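Local atomic coordinates of small S protein (Podospora anserina, PDB entry 2WVO), a protein that enforces heterokaryon incompatibility, triggering a lethal reaction when it meets the prion form [het-s] of an incompatible cell. Residues E6-A11 and I87-E92; N20-F25 and V50-W55. All coordinates share one frame; numbering follows the deposited sequence.

Overall arrangement
Both contacts are helix-on-helix packings within the predominantly helical globular domain, and their centres lie 14 Å apart. Interaction 1 sets helix 3-9 on helix 75-104, about 15 Å from the centre of the chain; interaction 2 sets segment 20-25, on helix 14-23, against helix 38-59, only about 5 Å from it. Along the chain the order is 6-11, 20-25, 50-55, 87-92, so the two segments of interaction 2 both fall between those of interaction 1. Segments 20-25 and 87-92 join the two: the rings of Phe-25 and Phe-91 meet edge-to-face, and Cys-21 packs on Ile-87. These contacts link the buried interaction 2 to interaction 1, where the second subunit of the homodimer also packs.

Interaction 1. Residues E6-A11 and I87-E92; sequences EIVAGA and ILLLFE
Val-8 pushes one methyl, CG2, into the shallow hollow between Leu-88 and Leu-89 on helix 75-104. That methyl lies 3.5 Å from Leu-88 CB and 4.0 Å from Leu-89 CD1, so a single branch touches both leucines. The valine rotamer sets this up: CG1 is anti to the backbone N (chi1 178°), which turns CG2 back beside the N and onto the facing helix. Val-8 and Leu-88 run past one another in opposite directions, each lying along the flank of its partner.

The next bump is the end of Leu-88. Its CD2 lies 3.9 Å from Ile-7 CG2 and equally far from Val-8 CG2, and the side chains of Ile-7 and Leu-88 cross at about a right angle. Leu-88 is thus wedged against both Ile-7 and Val-8 of helix 3-9. No hydrogen bond spans the contact. It is a small apolar fit, with the nearest backbones, at Val-8 and Leu-88, 7.1 Å apart between CA atoms.

The packing joins the N-terminal helix 3-9 to the long helix 75-104 beside the dimer interface: Phe-5 of the second subunit packs on Val-8, and Glu-92 of that subunit on Leu-89. Helix 14-23 closes one flank, packing Leu-17 and Cys-21 on Leu-88 and Asn-20 on Ile-7, while Ile-87 and Leu-90 of helix 75-104 rest on helix 153-172.

Interaction 2. Residues N20-F25 and V50-W55; sequences NCVACF and VRLSRW
Leu-52 supplies the apolar part of this contact from helix 38-59, and three residues of segment 20-25 gather round it. Its CD2 methyl is shared: it sits at the edge of the Phe-25 ring, near the ring plane and 3.8 Å from Phe-25 CE1, and it also lies 4.1 Å from Cys-21 CB. Val-22 takes the branch point instead, its CG2 resting 4.1 Å from Leu-52 CG as the two side chains pass in opposite directions. Phe-25, three residues on from Val-22, has CG anti to its own carbonyl carbon (chi1 -78°), which brings the ring up beside the leucine.

The side-chain hydrogen bonds and salt bridges of segment 50-55 stay within it or go to residues outside the contact. Ser-53 OG donates to Val-50 O at 2.8 Å, tilted 24° from the carbonyl plane, and that oxygen also accepts from Arg-54 N. Arg-136 of helix 120-136 is a second partner of the serine hydroxyl; Arg-51 forms a salt bridge with Asp-168, and Arg-54 one with Glu-187.

With no hydrogen bond between the segments, their direct grip is purely apolar: helix 38-59 turns Leu-52 to segment 20-25, while Arg-51 and Arg-54 pair with acidic residues outside the contact.

Interaction 1. Residues E6-A11 and I87-E92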
loop_
_atom_site.group_PDB
_atom_site.type_symbol
_atom_site.label_atom_id
_atom_site.label_comp_id
_atom_site.label_asym_id
_atom_site.label_seq_id
_atom_site.Cartn_x
_atom_site.Cartn_y
_atom_site.Cartn_z
ATOM N N GLU A 6 5.666 -8.792 -12.303
ATOM C CA GLU A 6 5.835 -9.946 -13.200
ATOM C C GLU A 6 5.772 -11.272 -12.445
ATOM O O GLU A 6 5.102 -12.209 -12.870
ATOM C CB GLU A 6 7.188 -9.893 -13.920
ATOM C CG GLU A 6 7.341 -8.884 -15.028
ATOM C CD GLU A 6 8.739 -8.979 -15.639
ATOM O OE1 GLU A 6 9.037 -10.028 -16.284
ATOM O OE2 GLU A 6 9.544 -8.025 -15.441
ATOM N N ILE A 7 6.504 -11.337 -11.336
ATOM C CA ILE A 7 6.508 -12.502 -10.435
ATOM C C ILE A 7 5.103 -12.867 -9.941
ATOM O O ILE A 7 4.694 -14.030 -10.047
ATOM C CB ILE A 7 7.475 -12.281 -9.243
ATOM C CG1 ILE A 7 8.915 -12.210 -9.766
ATOM C CG2 ILE A 7 7.305 -13.378 -8.164
ATOM C CD1 ILE A 7 9.744 -11.142 -9.085
ATOM N N VAL A 8 4.365 -11.872 -9.439
ATOM C CA VAL A 8 2.975 -12.084 -8.998
ATOM C C VAL A 8 2.046 -12.534 -10.146
ATOM O O VAL A 8 1.096 -13.298 -9.921
ATOM C CB VAL A 8 2.385 -10.828 -8.303
ATOM C CG1 VAL A 8 0.918 -11.057 -7.889
ATOM C CG2 VAL A 8 3.226 -10.434 -7.093
ATOM N N ALA A 9 2.327 -12.052 -11.361
ATOM C CA ALA A 9 1.587 -12.442 -12.564
ATOM C C ALA A 9 1.838 -13.899 -12.995
ATOM O O ALA A 9 1.090 -14.432 -13.818
ATOM C CB ALA A 9 1.906 -11.482 -13.725
ATOM N N GLY A 10 2.870 -14.539 -12.437
ATOM C CA GLY A 10 3.245 -15.912 -12.818
ATOM C C GLY A 10 2.443 -17.023 -12.152
ATOM O O GLY A 10 1.303 -16.810 -11.726
ATOM N N ALA A 11 3.047 -18.212 -12.054
ATOM C CA ALA A 11 2.354 -19.411 -11.535
ATOM C C ALA A 11 3.121 -20.096 -10.394
ATOM O O ALA A 11 3.101 -21.327 -10.254
ATOM C CB ALA A 11 2.069 -20.409 -12.689
ATOM N N ILE A 87 3.183 -8.604 -0.169
ATOM C CA ILE A 87 4.538 -8.102 0.064
ATOM C C ILE A 87 5.245 -7.702 -1.243
ATOM O O ILE A 87 5.918 -6.662 -1.308
ATOM C CB ILE A 87 5.405 -9.114 0.861
ATOM C CG1 ILE A 87 4.896 -9.238 2.299
ATOM C CG2 ILE A 87 6.892 -8.718 0.845
ATOM C CD1 ILE A 87 5.528 -10.385 3.091
ATOM N N LEU A 88 5.076 -8.521 -2.275
ATOM C CA LEU A 88 5.632 -8.240 -3.593
ATOM C C LEU A 88 5.017 -6.976 -4.229
ATOM O O LEU A 88 5.726 -6.173 -4.850
ATOM C CB LEU A 88 5.411 -9.458 -4.489
ATOM C CG LEU A 88 6.487 -10.452 -4.965
ATOM C CD1 LEU A 88 7.927 -10.229 -4.510
ATOM C CD2 LEU A 88 6.042 -11.887 -4.752
ATOM N N LEU A 89 3.703 -6.819 -4.071
ATOM C CA LEU A 89 2.963 -5.638 -4.522
ATOM C C LEU A 89 3.415 -4.361 -3.831
ATOM O O LEU A 89 3.403 -3.276 -4.414
ATOM C CB LEU A 89 1.462 -5.856 -4.313
ATOM C CG LEU A 89 0.595 -6.288 -5.516
ATOM C CD1 LEU A 89 1.349 -6.944 -6.666
ATOM C CD2 LEU A 89 -0.562 -7.159 -5.066
ATOM N N LEU A 90 3.831 -4.521 -2.588
ATOM C CA LEU A 90 4.424 -3.470 -1.774
ATOM C C LEU A 90 5.767 -2.984 -2.337
ATOM O O LEU A 90 6.040 -1.785 -2.380
ATOM C CB LEU A 90 4.595 -4.046 -0.366
ATOM C CG LEU A 90 4.941 -3.289 0.892
ATOM C CD1 LEU A 90 3.876 -2.211 1.185
ATOM C CD2 LEU A 90 5.038 -4.291 2.051
ATOM N N PHE A 91 6.610 -3.918 -2.764
ATOM C CA PHE A 91 7.864 -3.567 -3.429
ATOM C C PHE A 91 7.626 -2.944 -4.806
ATOM O O PHE A 91 8.327 -2.029 -5.201
ATOM C CB PHE A 91 8.783 -4.797 -3.546
ATOM C CG PHE A 91 9.593 -5.071 -2.303
ATOM C CD1 PHE A 91 9.225 -6.081 -1.423
ATOM C CD2 PHE A 91 10.727 -4.309 -2.009
ATOM C CE1 PHE A 91 9.980 -6.341 -0.273
ATOM C CE2 PHE A 91 11.477 -4.563 -0.865
ATOM C CZ PHE A 91 11.100 -5.581 0.006
ATOM N N GLU A 92 6.638 -3.455 -5.531
ATOM C CA GLU A 92 6.273 -2.930 -6.830
ATOM C C GLU A 92 5.897 -1.441 -6.730
ATOM O O GLU A 92 6.380 -0.595 -7.499
ATOM C CB GLU A 92 5.112 -3.755 -7.414
ATOM C CG GLU A 92 4.530 -3.213 -8.746
ATOM C CD GLU A 92 5.535 -3.215 -9.911
ATOM O OE1 GLU A 92 6.548 -3.959 -9.852
ATOM O OE2 GLU A 92 5.291 -2.484 -10.905
#

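Interaction 2. Residues N20-F25 and V50-W55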
loop_
_atom_site.group_PDB
_atom_site.type_symbol
_atom_site.label_atom_id
_atom_site.label_comp_id
_atom_site.label_asym_id
_atom_site.label_seq_id
_atom_site.Cartn_x
_atom_site.Cartn_y
_atom_site.Cartn_z
ATOM N N ASN A 20 11.268 -14.962 -3.752
ATOM C CA ASN A 20 11.296 -13.664 -4.422
ATOM C C ASN A 20 11.124 -12.452 -3.492
ATOM O O ASN A 20 11.821 -11.472 -3.659
ATOM C CB ASN A 20 10.288 -13.637 -5.566
ATOM C CG ASN A 20 10.821 -14.313 -6.814
ATOM O OD1 ASN A 20 11.653 -13.739 -7.545
ATOM N ND2 ASN A 20 10.349 -15.538 -7.074
ATOM N N CYS A 21 10.206 -12.524 -2.527
ATOM C CA CYS A 21 10.071 -11.506 -1.464
ATOM C C CYS A 21 11.385 -11.178 -0.751
ATOM O O CYS A 21 11.743 -10.013 -0.566
ATOM C CB CYS A 21 9.073 -11.964 -0.395
ATOM S SG CYS A 21 7.370 -11.852 -0.867
ATOM N N VAL A 22 12.081 -12.220 -0.330
ATOM C CA VAL A 22 13.339 -12.074 0.392
ATOM C C VAL A 22 14.411 -11.435 -0.503
ATOM O O VAL A 22 15.137 -10.536 -0.074
ATOM C CB VAL A 22 13.819 -13.442 0.974
ATOM C CG1 VAL A 22 15.199 -13.304 1.622
ATOM C CG2 VAL A 22 12.805 -13.980 1.989
ATOM N N ALA A 23 14.480 -11.884 -1.748
ATOM C CA ALA A 23 15.477 -11.397 -2.689
ATOM C C ALA A 23 15.255 -9.924 -3.087
ATOM O O ALA A 23 16.200 -9.243 -3.480
ATOM C CB ALA A 23 15.525 -12.306 -3.922
ATOM N N CYS A 24 14.012 -9.452 -2.978
ATOM C CA CYS A 24 13.650 -8.046 -3.209
ATOM C C CYS A 24 14.427 -7.040 -2.352
ATOM O O CYS A 24 14.593 -5.881 -2.749
ATOM C CB CYS A 24 12.159 -7.830 -2.960
ATOM S SG CYS A 24 11.098 -8.275 -4.327
ATOM N N PHE A 25 14.893 -7.484 -1.188
ATOM C CA PHE A 25 15.600 -6.625 -0.249
ATOM C C PHE A 25 17.043 -6.331 -0.688
ATOM O O PHE A 25 17.602 -5.294 -0.342
ATOM C CB PHE A 25 15.610 -7.265 1.132
ATOM C CG PHE A 25 14.318 -7.137 1.892
ATOM C CD1 PHE A 25 13.349 -8.140 1.826
ATOM C CD2 PHE A 25 14.091 -6.042 2.724
ATOM C CE1 PHE A 25 12.164 -8.040 2.557
ATOM C CE2 PHE A 25 12.912 -5.929 3.465
ATOM C CZ PHE A 25 11.942 -6.930 3.383
ATOM N N VAL A 50 15.150 -10.519 7.713
ATOM C CA VAL A 50 15.435 -11.600 8.669
ATOM C C VAL A 50 14.153 -12.238 9.202
ATOM O O VAL A 50 14.054 -13.450 9.353
ATOM C CB VAL A 50 16.290 -11.085 9.875
ATOM C CG1 VAL A 50 16.253 -12.075 11.043
ATOM C CG2 VAL A 50 17.717 -10.803 9.445
ATOM N N ARG A 51 13.193 -11.379 9.505
ATOM C CA ARG A 51 11.870 -11.733 9.973
ATOM C C ARG A 51 11.181 -12.703 8.993
ATOM O O ARG A 51 10.648 -13.744 9.371
ATOM C CB ARG A 51 11.124 -10.405 10.048
ATOM C CG ARG A 51 9.880 -10.338 10.854
ATOM C CD ARG A 51 10.065 -10.401 12.374
ATOM N NE ARG A 51 8.897 -11.144 12.833
ATOM C CZ ARG A 51 7.695 -10.610 13.027
ATOM N NH1 ARG A 51 7.506 -9.307 12.891
ATOM N NH2 ARG A 51 6.688 -11.387 13.387
ATOM N N LEU A 52 11.205 -12.336 7.723
ATOM C CA LEU A 52 10.675 -13.146 6.636
ATOM C C LEU A 52 11.438 -14.478 6.556
ATOM O O LEU A 52 10.824 -15.547 6.515
ATOM C CB LEU A 52 10.793 -12.346 5.340
ATOM C CG LEU A 52 9.756 -12.270 4.217
ATOM C CD1 LEU A 52 8.301 -12.529 4.655
ATOM C CD2 LEU A 52 9.909 -10.906 3.496
ATOM N N SER A 53 12.769 -14.410 6.577
ATOM C CA SER A 53 13.606 -15.606 6.537
ATOM C C SER A 53 13.361 -16.533 7.727
ATOM O O SER A 53 13.379 -17.753 7.569
ATOM C CB SER A 53 15.095 -15.253 6.427
ATOM O OG SER A 53 15.669 -15.000 7.703
ATOM N N ARG A 54 13.131 -15.947 8.905
ATOM C CA ARG A 54 12.843 -16.716 10.124
ATOM C C ARG A 54 11.558 -17.536 10.004
ATOM O O ARG A 54 11.534 -18.695 10.404
ATOM C CB ARG A 54 12.788 -15.814 11.362
ATOM C CG ARG A 54 12.765 -16.577 12.718
ATOM C CD ARG A 54 12.499 -15.620 13.893
ATOM N NE ARG A 54 13.451 -14.501 13.909
ATOM C CZ ARG A 54 13.173 -13.271 14.327
ATOM N NH1 ARG A 54 11.962 -12.968 14.785
ATOM N NH2 ARG A 54 14.116 -12.340 14.294
ATOM N N TRP A 55 10.502 -16.933 9.457
ATOM C CA TRP A 55 9.238 -17.640 9.208
ATOM C C TRP A 55 9.390 -18.822 8.234
ATOM O O TRP A 55 8.854 -19.901 8.478
ATOM C CB TRP A 55 8.142 -16.675 8.708
ATOM C CG TRP A 55 6.860 -17.398 8.343
ATOM C CD1 TRP A 55 5.854 -17.763 9.195
ATOM C CD2 TRP A 55 6.476 -17.878 7.043
ATOM N NE1 TRP A 55 4.858 -18.411 8.508
ATOM C CE2 TRP A 55 5.218 -18.505 7.185
ATOM C CE3 TRP A 55 7.078 -17.843 5.773
ATOM C CZ2 TRP A 55 4.541 -19.074 6.109
ATOM C CZ3 TRP A 55 6.411 -18.410 4.705
ATOM C CH2 TRP A 55 5.152 -19.018 4.876
#